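Local coordinates for protein myosin-I heavy chain (Dictyostelium discoideum, PDB 5EJR) that works as an ATP-driven class VII unconventional myosin that moves on actin and takes part in early phagocytosis and adhesion, represented here by its second MyTH4-FERM tail domain, at residues P79-K82 with G83-A86; F148-Q151 with L152-R155; I157-Q160 with S161-P164; D237-C240 with R241-G244; T271-I274 with Y275-L278. All blocks are in the same frame, centred on the assembly; numbering follows the deposited sequence. Where two conformers were deposited one is given.

Contact 1: P79-K82 with G83-A86; sequences PIPK and GQTA
P81 and Q84 close a type I beta turn, their CA atoms 5.7 Å apart, which reverses the chain in the MyTH4 domain between helix 58-75 and helix 86-99. The bond that marks the turn is weak: Q84 N approaches P81 O to 3.0 Å, but the N-H...O angle is only 126°. K82 and G83 occupy the two corners, and K82 sets off away from the returning limb.

The aliphatic part of Q84, its CB and CG, packs on I80 and P81. I80 and Q84 meet at about a right angle, and the touching branch of the isoleucine is its short one. With CG1 of I80 beside the backbone N (chi1 -62°), the other branch is left anti to that N and is carried over the returning chain, where I80 CG2 lies 3.6 Å from Q84 O. P81 and Q84 instead run side by side in the same direction, P81 CG of the pyrrolidine standing 4.2 Å from Q84 CG.

The loop lies against helix 58-75 through I80 and P81, which both rest on M73; A86, at the start of the next helix, touches W74. T85 takes the N-cap position of helix 86-99, although its hydroxyl makes no capping bond. The tightest approach between side chains across the turn is I80 CG2 to Q84 CB, at 3.4 Å.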
loop_
_atom_site.group_PDB
_atom_site.type_symbol
_atom_site.label_atom_id
_atom_site.label_comp_id
_atom_site.label_asym_id
_atom_site.label_seq_id
_atom_site.Cartn_x
_atom_site.Cartn_y
_atom_site.Cartn_z
ATOM N N PRO A 79 18.064 -16.868 17.238
ATOM C CA PRO A 79 18.573 -15.582 16.729
ATOM C C PRO A 79 18.169 -15.264 15.291
ATOM O O PRO A 79 17.881 -16.174 14.502
ATOM C CB PRO A 79 20.089 -15.692 16.907
ATOM C CG PRO A 79 20.369 -17.146 16.921
ATOM C CD PRO A 79 19.144 -17.866 17.393
ATOM N N ILE A 80 18.121 -13.958 14.968
ATOM C CA ILE A 80 17.768 -13.472 13.635
ATOM C C ILE A 80 19.057 -13.099 12.864
ATOM O O ILE A 80 19.835 -12.294 13.378
ATOM C CB ILE A 80 16.708 -12.321 13.705
ATOM C CG1 ILE A 80 15.385 -12.800 14.336
ATOM C CG2 ILE A 80 16.445 -11.730 12.334
ATOM C CD1 ILE A 80 14.537 -11.679 15.033
ATOM N N PRO A 81 19.306 -13.668 11.649
ATOM C CA PRO A 81 20.543 -13.336 10.910
ATOM C C PRO A 81 20.671 -11.879 10.441
ATOM O O PRO A 81 19.675 -11.156 10.355
ATOM C CB PRO A 81 20.533 -14.321 9.738
ATOM C CG PRO A 81 19.111 -14.667 9.545
ATOM C CD PRO A 81 18.500 -14.660 10.912
ATOM N N LYS A 82 21.920 -11.467 10.156
ATOM C CA LYS A 82 22.391 -10.135 9.758
ATOM C C LYS A 82 21.388 -9.281 8.929
ATOM O O LYS A 82 21.119 -8.129 9.298
ATOM C CB LYS A 82 23.746 -10.255 9.023
ATOM C CG LYS A 82 24.435 -8.933 8.670
ATOM C CD LYS A 82 25.117 -8.264 9.863
ATOM C CE LYS A 82 26.468 -7.686 9.508
ATOM N NZ LYS A 82 26.375 -6.519 8.590
ATOM N N GLY A 83 20.870 -9.839 7.839
ATOM C CA GLY A 83 19.956 -9.112 6.964
ATOM C C GLY A 83 18.479 -9.369 7.187
ATOM O O GLY A 83 17.720 -9.442 6.213
ATOM N N GLN A 84 18.050 -9.503 8.461
ATOM C CA GLN A 84 16.647 -9.764 8.791
ATOM C C GLN A 84 16.169 -8.997 10.034
ATOM O O GLN A 84 16.980 -8.546 10.850
ATOM C CB GLN A 84 16.392 -11.278 8.966
ATOM C CG GLN A 84 16.365 -12.121 7.695
ATOM C CD GLN A 84 15.158 -11.844 6.831
ATOM O OE1 GLN A 84 15.222 -11.067 5.875
ATOM N NE2 GLN A 84 14.041 -12.493 7.135
ATOM N N THR A 85 14.842 -8.869 10.175
ATOM C CA THR A 85 14.192 -8.206 11.311
ATOM C C THR A 85 12.930 -8.972 11.715
ATOM O O THR A 85 12.449 -9.800 10.936
ATOM C CB THR A 85 13.930 -6.704 11.023
ATOM O OG1 THR A 85 13.441 -6.088 12.217
ATOM C CG2 THR A 85 12.931 -6.479 9.908
ATOM N N ALA A 86 12.390 -8.687 12.918
ATOM C CA ALA A 86 11.172 -9.325 13.430
ATOM C C ALA A 86 9.958 -9.166 12.485
ATOM O O ALA A 86 9.210 -10.131 12.303
ATOM C CB ALA A 86 10.839 -8.787 14.812
#

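Contact 2: F148-Q151 with L152-R155; sequences FMEQ and LMSR
F148 and L152 form the apolar part of this contact, one turn apart on helix 142-159 of the MyTH4 domain. Between the side chains the closest approach is L152 CD1 to F148 CE1 at 3.7 Å, and L152 CG lies 3.4 Å from the carbonyl F148 O. CG of F148 stands anti to its backbone N (chi1 -171°), which swings the ring along the helix toward the leucine. Y108 meets the same ring in a T-shaped stack, and L152 continues onto I174 and L177 of helix 164-178 and onto F128.

The carboxylate end of E150 makes van der Waals contact with the M153 thioether. A bend at chi2 (-57°) folds the carboxylate back toward the sulfur, bringing E150 OE1 within 3.7 Å of M153 SD, while the methionine chain runs extended beyond CG.

The hydrogen bonds are mostly the helical i to i+4 set, among them M153 N to M149 O at 2.8 Å and R155 N to Q151 O at 2.9 Å. E150 O is gripped twice by one residue: S154 N donates at 3.0 Å and S154 OG at 3.2 Å, from opposite faces of the carbonyl plane.

Polar ends lead elsewhere. Q151 NE2 donates to Y112 OH and R155 NH2 to T115 O, both tying this helix to the region of helix 104-113. Apolar packing and specific polar bonds thus face the same neighbouring helices, whereas S154 is exposed, E150 and M153 partly so, and the S154 hydroxyl donates to a carbonyl of its own helix.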
loop_
_atom_site.group_PDB
_atom_site.type_symbol
_atom_site.label_atom_id
_atom_site.label_comp_id
_atom_site.label_asym_id
_atom_site.label_seq_id
_atom_site.Cartn_x
_atom_site.Cartn_y
_atom_site.Cartn_z
ATOM N N PHE A 148 -9.624 -25.179 18.783
ATOM C CA PHE A 148 -8.549 -24.198 19.005
ATOM C C PHE A 148 -9.056 -22.974 19.779
ATOM O O PHE A 148 -8.327 -22.448 20.634
ATOM C CB PHE A 148 -7.885 -23.770 17.678
ATOM C CG PHE A 148 -6.632 -22.928 17.814
ATOM C CD1 PHE A 148 -6.706 -21.535 17.865
ATOM C CD2 PHE A 148 -5.377 -23.518 17.835
ATOM C CE1 PHE A 148 -5.546 -20.754 17.971
ATOM C CE2 PHE A 148 -4.218 -22.735 17.958
ATOM C CZ PHE A 148 -4.311 -21.356 18.009
ATOM N N MET A 149 -10.290 -22.514 19.462
ATOM C CA MET A 149 -10.923 -21.367 20.117
ATOM C C MET A 149 -11.210 -21.692 21.581
ATOM O O MET A 149 -10.847 -20.900 22.465
ATOM C CB MET A 149 -12.200 -20.930 19.382
ATOM C CG MET A 149 -11.919 -20.036 18.198
ATOM S SD MET A 149 -13.379 -19.103 17.682
ATOM C CE MET A 149 -14.246 -20.327 16.783
ATOM N N GLU A 150 -11.802 -22.887 21.834
ATOM C CA GLU A 150 -12.103 -23.404 23.178
ATOM C C GLU A 150 -10.850 -23.474 24.049
ATOM O O GLU A 150 -10.915 -23.178 25.239
ATOM C CB GLU A 150 -12.797 -24.781 23.110
ATOM C CG GLU A 150 -14.205 -24.752 22.525
ATOM C CD GLU A 150 -15.225 -23.842 23.190
ATOM O OE1 GLU A 150 -15.176 -23.676 24.431
ATOM O OE2 GLU A 150 -16.098 -23.314 22.462
ATOM N N GLN A 151 -9.705 -23.815 23.441
ATOM C CA GLN A 151 -8.408 -23.857 24.102
ATOM C C GLN A 151 -7.976 -22.441 24.489
ATOM O O GLN A 151 -7.565 -22.238 25.626
ATOM C CB GLN A 151 -7.360 -24.531 23.204
ATOM C CG GLN A 151 -6.005 -24.764 23.890
ATOM C CD GLN A 151 -5.943 -25.927 24.869
ATOM O OE1 GLN A 151 -6.910 -26.673 25.084
ATOM N NE2 GLN A 151 -4.776 -26.121 25.472
ATOM N N LEU A 152 -8.073 -21.461 23.553
ATOM C CA LEU A 152 -7.729 -20.058 23.826
ATOM C C LEU A 152 -8.605 -19.526 24.958
ATOM O O LEU A 152 -8.081 -18.902 25.879
ATOM C CB LEU A 152 -7.899 -19.178 22.568
ATOM C CG LEU A 152 -6.965 -19.411 21.379
ATOM C CD1 LEU A 152 -7.243 -18.393 20.290
ATOM C CD2 LEU A 152 -5.490 -19.337 21.777
ATOM N N MET A 153 -9.933 -19.845 24.911
ATOM C CA MET A 153 -10.939 -19.502 25.914
ATOM C C MET A 153 -10.517 -20.059 27.289
ATOM O O MET A 153 -10.637 -19.350 28.290
ATOM C CB MET A 153 -12.308 -20.070 25.515
ATOM C CG MET A 153 -13.043 -19.267 24.443
ATOM S SD MET A 153 -14.652 -20.031 24.037
ATOM C CE MET A 153 -15.160 -19.015 22.654
ATOM N N SER A 154 -9.975 -21.314 27.327
ATOM C CA SER A 154 -9.484 -21.963 28.561
ATOM C C SER A 154 -8.221 -21.284 29.094
ATOM O O SER A 154 -8.064 -21.110 30.304
ATOM C CB SER A 154 -9.212 -23.445 28.331
ATOM O OG SER A 154 -10.429 -24.168 28.242
ATOM N N ARG A 155 -7.317 -20.896 28.192
ATOM C CA ARG A 155 -6.100 -20.195 28.591
ATOM C C ARG A 155 -6.447 -18.799 29.098
ATOM O O ARG A 155 -5.717 -18.263 29.926
ATOM C CB ARG A 155 -5.127 -20.079 27.416
ATOM C CG ARG A 155 -4.412 -21.377 27.085
ATOM C CD ARG A 155 -3.356 -21.770 28.115
ATOM N NE ARG A 155 -2.267 -20.796 28.263
ATOM C CZ ARG A 155 -1.200 -20.732 27.471
ATOM N NH1 ARG A 155 -1.094 -21.535 26.417
ATOM N NH2 ARG A 155 -0.242 -19.848 27.710
#

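Contact 3: I157-Q160 with S161-P164; sequences IAIQ and SSSP
I159 and S162 are brought together by two unlike torsions. The serine has chi1 at 57°, which places OG between its own backbone N and carbonyl carbon and turns it back over I159; the isoleucine has chi1 at -138°, away from a staggered value, and presents CG1 to that hydroxyl. OG of S162 lies 3.5 Å from I159 CG1, and at the same distance its hydroxyl makes a weak hydrogen bond to the carbonyl I159 O. The methylene of S163 adds a looser touch, its CB 4.1 Å from I159 CG1.

The backbone supplies the firmer link. S163 N donates to I159 O at 2.8 Å, with an N-H...O angle of 162°. This is an i to i+4 bond at the turn that leads from helix 142-159 into helix 164-178 of the MyTH4 helical domain. Further on, P164 CB lies 3.7 Å from Q160 O.

A water bridges the turn between I157 and S161. It donates to I157 O at 3.0 Å and accepts from S161 N at 2.8 Å, connecting a carbonyl of the first helix with an amide of the connection.

All of this lies at the surface, and it implies a polar turn: one carbonyl takes a strong backbone bond and a weak hydroxyl one, while one water links a carbonyl and an amide near the helix end.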
loop_
_atom_site.group_PDB
_atom_site.type_symbol
_atom_site.label_atom_id
_atom_site.label_comp_id
_atom_site.label_asym_id
_atom_site.label_seq_id
_atom_site.Cartn_x
_atom_site.Cartn_y
_atom_site.Cartn_z
ATOM N N ILE A 157 -9.417 -17.962 30.627
ATOM C CA ILE A 157 -10.041 -18.222 31.936
ATOM C C ILE A 157 -8.955 -18.505 32.992
ATOM O O ILE A 157 -9.010 -17.933 34.080
ATOM C CB ILE A 157 -11.138 -19.322 31.795
ATOM C CG1 ILE A 157 -12.381 -18.749 31.073
ATOM C CG2 ILE A 157 -11.531 -19.954 33.140
ATOM C CD1 ILE A 157 -13.310 -19.813 30.389
ATOM N N ALA A 158 -7.914 -19.287 32.630
ATOM C CA ALA A 158 -6.799 -19.601 33.533
ATOM C C ALA A 158 -5.867 -18.429 33.844
ATOM O O ALA A 158 -5.210 -18.451 34.889
ATOM C CB ALA A 158 -5.998 -20.779 33.000
ATOM N N ILE A 159 -5.796 -17.408 32.974
ATOM C CA ILE A 159 -4.864 -16.304 33.221
ATOM C C ILE A 159 -5.553 -14.909 33.451
ATOM O O ILE A 159 -4.864 -13.953 33.816
ATOM C CB ILE A 159 -3.788 -16.306 32.103
ATOM C CG1 ILE A 159 -2.394 -16.050 32.698
ATOM C CG2 ILE A 159 -4.101 -15.399 30.897
ATOM C CD1 ILE A 159 -1.763 -17.296 33.380
ATOM N N GLN A 160 -6.896 -14.837 33.339
ATOM C CA GLN A 160 -7.748 -13.648 33.538
ATOM C C GLN A 160 -7.352 -12.849 34.793
ATOM O O GLN A 160 -7.124 -11.634 34.717
ATOM C CB GLN A 160 -9.222 -14.100 33.702
ATOM C CG GLN A 160 -10.185 -13.565 32.657
ATOM C CD GLN A 160 -11.473 -14.355 32.608
ATOM O OE1 GLN A 160 -11.783 -15.024 31.617
ATOM N NE2 GLN A 160 -12.275 -14.282 33.660
ATOM N N SER A 161 -7.284 -13.543 35.948
ATOM C CA SER A 161 -6.994 -12.932 37.248
ATOM C C SER A 161 -5.561 -12.519 37.441
ATOM O O SER A 161 -5.334 -11.452 38.004
ATOM C CB SER A 161 -7.436 -13.839 38.386
ATOM O OG SER A 161 -8.830 -14.058 38.267
ATOM N N SER A 162 -4.599 -13.342 37.008
ATOM C CA SER A 162 -3.187 -13.013 37.198
ATOM C C SER A 162 -2.648 -12.008 36.184
ATOM O O SER A 162 -1.921 -11.093 36.569
ATOM C CB SER A 162 -2.326 -14.271 37.236
ATOM O OG SER A 162 -2.474 -15.058 36.068
ATOM N N SER A 163 -3.019 -12.168 34.900
ATOM C CA SER A 163 -2.550 -11.332 33.788
ATOM C C SER A 163 -3.724 -10.794 32.912
ATOM O O SER A 163 -4.030 -11.383 31.869
ATOM C CB SER A 163 -1.524 -12.101 32.956
ATOM O OG SER A 163 -0.449 -12.568 33.759
ATOM N N PRO A 164 -4.412 -9.696 33.333
ATOM C CA PRO A 164 -5.560 -9.198 32.541
ATOM C C PRO A 164 -5.189 -8.575 31.187
ATOM O O PRO A 164 -6.028 -8.559 30.288
ATOM C CB PRO A 164 -6.257 -8.209 33.483
ATOM C CG PRO A 164 -5.189 -7.753 34.408
ATOM C CD PRO A 164 -4.210 -8.890 34.558
HETATM O O HOH W 1 -7.676 -16.316 36.237
#

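Contact 4: D237-C240 with R241-G244; sequences DTVC and RQYG
D237 and R241 lie side by side, pointing the same way from successive turns of helix 232-243, with their carboxylate and guanidinium planes 43° apart. R241 runs extended from CG to NE (chi2 167°), which lays NH1 back along the preceding turn. There the arginine spends it on the aspartate backbone: R241 NH1 donates to D237 O at 2.8 Å. The acceptor lies at the edge of the guanidinium, practically in its plane, yet the donor stands above the carbonyl plane, 58° out of it. R241 N reaches the same oxygen, D237 O, from the opposite face at 3.1 Å, so one residue grips it twice. R241 NH1 also passes 3.2 Å from D237 CB, whereas D237 OD2 remains 4.1 Å from R241 NH1, beyond a salt bridge; OD1 pairs with R233 instead.

This helix belongs to the ubiquitin-like lobe of the FERM domain and ends in a Schellman motif. G244, with positive phi, is its C-prime residue: I245 N turns back to C240 O, and G244 N bonds weakly to R241 O at 3.2 Å.

Q242, extended beyond CG, donates from NE2 to L223 O. On the last turn Y243 swings its ring off the helix, where it stacks on F216, and Y243 OH bonds to D218.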
loop_
_atom_site.group_PDB
_atom_site.type_symbol
_atom_site.label_atom_id
_atom_site.label_comp_id
_atom_site.label_asym_id
_atom_site.label_seq_id
_atom_site.Cartn_x
_atom_site.Cartn_y
_atom_site.Cartn_z
ATOM N N ASP A 237 -10.388 9.264 1.462
ATOM C CA ASP A 237 -11.641 9.916 1.847
ATOM C C ASP A 237 -11.543 10.691 3.161
ATOM O O ASP A 237 -11.970 11.850 3.228
ATOM C CB ASP A 237 -12.772 8.891 1.902
ATOM C CG ASP A 237 -13.250 8.456 0.538
ATOM O OD1 ASP A 237 -12.557 8.763 -0.465
ATOM O OD2 ASP A 237 -14.311 7.797 0.466
ATOM N N THR A 238 -10.931 10.074 4.187
ATOM C CA THR A 238 -10.790 10.695 5.502
ATOM C C THR A 238 -9.816 11.874 5.477
ATOM O O THR A 238 -10.190 12.950 5.937
ATOM C CB THR A 238 -10.447 9.649 6.606
ATOM O OG1 THR A 238 -9.090 9.204 6.477
ATOM C CG2 THR A 238 -11.397 8.452 6.605
ATOM N N VAL A 239 -8.590 11.708 4.928
ATOM C CA VAL A 239 -7.650 12.847 4.922
ATOM C C VAL A 239 -8.167 14.015 4.103
ATOM O O VAL A 239 -7.884 15.154 4.442
ATOM C CB VAL A 239 -6.177 12.569 4.568
ATOM C CG1 VAL A 239 -5.443 11.898 5.705
ATOM C CG2 VAL A 239 -6.017 11.830 3.231
ATOM N N CYS A 240 -8.881 13.730 3.004
ATOM C CA CYS A 240 -9.425 14.774 2.142
ATOM C C CYS A 240 -10.510 15.566 2.852
ATOM O O CYS A 240 -10.520 16.782 2.729
ATOM C CB CYS A 240 -9.877 14.209 0.799
ATOM S SG CYS A 240 -8.488 13.778 -0.291
ATOM N N ARG A 241 -11.370 14.883 3.649
ATOM C CA ARG A 241 -12.399 15.507 4.491
ATOM C C ARG A 241 -11.739 16.381 5.572
ATOM O O ARG A 241 -12.186 17.505 5.792
ATOM C CB ARG A 241 -13.292 14.458 5.153
ATOM C CG ARG A 241 -14.526 14.105 4.353
ATOM C CD ARG A 241 -15.210 12.849 4.874
ATOM N NE ARG A 241 -16.209 12.335 3.929
ATOM C CZ ARG A 241 -15.931 11.614 2.842
ATOM N NH1 ARG A 241 -14.678 11.324 2.532
ATOM N NH2 ARG A 241 -16.907 11.199 2.047
ATOM N N GLN A 242 -10.659 15.882 6.206
ATOM C CA GLN A 242 -9.886 16.623 7.215
ATOM C C GLN A 242 -9.279 17.902 6.623
ATOM O O GLN A 242 -9.306 18.955 7.255
ATOM C CB GLN A 242 -8.759 15.747 7.775
ATOM C CG GLN A 242 -9.216 14.802 8.870
ATOM C CD GLN A 242 -8.054 14.035 9.436
ATOM O OE1 GLN A 242 -7.215 14.572 10.177
ATOM N NE2 GLN A 242 -7.972 12.766 9.090
ATOM N N TYR A 243 -8.730 17.807 5.407
ATOM C CA TYR A 243 -8.150 18.960 4.719
ATOM C C TYR A 243 -9.193 20.021 4.352
ATOM O O TYR A 243 -8.856 21.192 4.240
ATOM C CB TYR A 243 -7.385 18.495 3.475
ATOM C CG TYR A 243 -6.357 19.496 3.006
ATOM C CD1 TYR A 243 -5.082 19.525 3.561
ATOM C CD2 TYR A 243 -6.651 20.405 1.995
ATOM C CE1 TYR A 243 -4.132 20.447 3.137
ATOM C CE2 TYR A 243 -5.717 21.354 1.582
ATOM C CZ TYR A 243 -4.451 21.360 2.145
ATOM O OH TYR A 243 -3.496 22.234 1.693
ATOM N N GLY A 244 -10.448 19.607 4.188
ATOM C CA GLY A 244 -11.534 20.510 3.846
ATOM C C GLY A 244 -12.013 20.405 2.407
ATOM O O GLY A 244 -12.752 21.282 1.962
#

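Contact 5: T271-I274 with Y275-L278; sequences TDMI and YDVL
The carboxylate of D276 meets M273 across the contact, D276 OD2 lying 3.5 Å from M273 CB; the outer part of the methionine was modelled in two conformers and is uncertain. Y275, the ring-bearing residue, touches the preceding segment through its CB, 3.7 Å from I274 C. The D276 oxygens are well provided for: OD1 forms a salt bridge with R188 and accepts from M190 N, while OD2 accepts from K189 N and from a water. That water donates to D276 OD2 at 2.7 Å and accepts from M273 N at 3.0 Å. The carboxylate of D272 has a different neighbour: D272 OD2 and V277 CG2 are 3.9 Å apart, and the two side chains meet at about a right angle.

M273 is the N-cap residue of helix 274-283, so D276 holds the N3 position. The water bridges D276 to the N-cap amide, resembling one half of a capping box; M273 cannot supply the other half. The helix N-terminus and R188 would probably both favour a negative charge on D276.

The first helical bonds then follow. V277 N donates to M273 O at 3.2 Å, and L278 N to I274 O at 3.0 Å. I274 CG1, anti to its backbone N (chi1 178°), comes 4.3 Å from L278 CD1 one turn on.

In the ubiquitin-like FERM lobe, I274, V277 and L278 pack on F292 of strand 290-296. The side chain of Y275 touches E196 and S199 of helix 194-205, and D272 touches S495 of helix 494-505.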
loop_
_atom_site.group_PDB
_atom_site.type_symbol
_atom_site.label_atom_id
_atom_site.label_comp_id
_atom_site.label_asym_id
_atom_site.label_seq_id
_atom_site.Cartn_x
_atom_site.Cartn_y
_atom_site.Cartn_z
ATOM N N THR A 271 -7.971 0.090 -4.019
ATOM C CA THR A 271 -8.462 -1.170 -3.439
ATOM C C THR A 271 -7.438 -1.868 -2.589
ATOM O O THR A 271 -7.774 -2.878 -1.968
ATOM C CB THR A 271 -8.999 -2.136 -4.498
ATOM O OG1 THR A 271 -7.988 -2.360 -5.484
ATOM C CG2 THR A 271 -10.319 -1.685 -5.099
ATOM N N ASP A 272 -6.188 -1.371 -2.555
ATOM C CA ASP A 272 -5.191 -2.022 -1.726
ATOM C C ASP A 272 -5.489 -1.726 -0.239
ATOM O O ASP A 272 -6.088 -0.685 0.082
ATOM C CB ASP A 272 -3.783 -1.481 -2.033
ATOM C CG ASP A 272 -3.077 -1.964 -3.288
ATOM O OD1 ASP A 272 -3.685 -2.758 -4.057
ATOM O OD2 ASP A 272 -1.913 -1.543 -3.509
ATOM N N MET A 273 -5.015 -2.626 0.639
ATOM C CA MET A 273 -5.073 -2.489 2.095
ATOM C C MET A 273 -3.876 -1.657 2.434
ATOM O O MET A 273 -2.772 -2.003 2.009
ATOM C CB MET A 273 -4.921 -3.859 2.786
ATOM C CG MET A 273 -6.042 -4.797 2.500
ATOM S SD MET A 273 -7.621 -3.950 2.629
ATOM C CE MET A 273 -8.548 -5.194 3.375
ATOM N N ILE A 274 -4.068 -0.563 3.186
ATOM C CA ILE A 274 -2.927 0.306 3.561
ATOM C C ILE A 274 -1.812 -0.467 4.283
ATOM O O ILE A 274 -0.637 -0.269 3.964
ATOM C CB ILE A 274 -3.341 1.603 4.332
ATOM C CG1 ILE A 274 -2.098 2.434 4.737
ATOM C CG2 ILE A 274 -4.255 1.295 5.531
ATOM C CD1 ILE A 274 -2.365 3.885 5.033
ATOM N N TYR A 275 -2.184 -1.409 5.165
ATOM C CA TYR A 275 -1.183 -2.208 5.882
ATOM C C TYR A 275 -0.419 -3.166 4.961
ATOM O O TYR A 275 0.774 -3.380 5.190
ATOM C CB TYR A 275 -1.796 -2.914 7.094
ATOM C CG TYR A 275 -1.901 -2.024 8.323
ATOM C CD1 TYR A 275 -0.808 -1.283 8.769
ATOM C CD2 TYR A 275 -3.072 -1.967 9.069
ATOM C CE1 TYR A 275 -0.893 -0.479 9.908
ATOM C CE2 TYR A 275 -3.166 -1.169 10.210
ATOM C CZ TYR A 275 -2.071 -0.433 10.628
ATOM O OH TYR A 275 -2.156 0.358 11.743
ATOM N N ASP A 276 -1.068 -3.665 3.870
ATOM C CA ASP A 276 -0.371 -4.511 2.884
ATOM C C ASP A 276 0.687 -3.689 2.144
ATOM O O ASP A 276 1.767 -4.195 1.863
ATOM C CB ASP A 276 -1.345 -5.172 1.901
ATOM C CG ASP A 276 -2.157 -6.323 2.471
ATOM O OD1 ASP A 276 -1.749 -6.882 3.519
ATOM O OD2 ASP A 276 -3.186 -6.695 1.847
ATOM N N VAL A 277 0.383 -2.395 1.876
ATOM C CA VAL A 277 1.301 -1.464 1.224
ATOM C C VAL A 277 2.494 -1.205 2.150
ATOM O O VAL A 277 3.631 -1.211 1.683
ATOM C CB VAL A 277 0.625 -0.123 0.791
ATOM C CG1 VAL A 277 1.626 0.804 0.110
ATOM C CG2 VAL A 277 -0.598 -0.344 -0.091
ATOM N N LEU A 278 2.244 -0.966 3.449
ATOM C CA LEU A 278 3.333 -0.695 4.387
ATOM C C LEU A 278 4.313 -1.858 4.507
ATOM O O LEU A 278 5.520 -1.620 4.614
ATOM C CB LEU A 278 2.834 -0.233 5.768
ATOM C CG LEU A 278 2.170 1.144 5.790
ATOM C CD1 LEU A 278 1.357 1.328 7.081
ATOM C CD2 LEU A 278 3.205 2.267 5.634
HETATM O O HOH W 2 -4.150 -5.376 -0.332
#

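In the fold
Contacts 1, 2 and 3 belong to the MyTH4 part of the chain, contacts 4 and 5 to the ubiquitin-like lobe of the FERM part. Contacts 2 and 3 adjoin in sequence, with centres 13 Å apart, and follow helix 142-159 into its exit turn. Contact 1 lies 32 Å, centre to centre, from contact 2. Contacts 4 and 5 have centres 19 Å apart and lie on helix 232-243 and at the start of helix 274-283. Contact 5 is only about 3 Å from the chain centre and, through R188, K189 and M190, meets the loop between helix 164-178 and helix 194-205; its nearest atoms to contact 1 are about 10 Å away. A bound 1,2-ethanediol, probably from crystallisation, sits near L278.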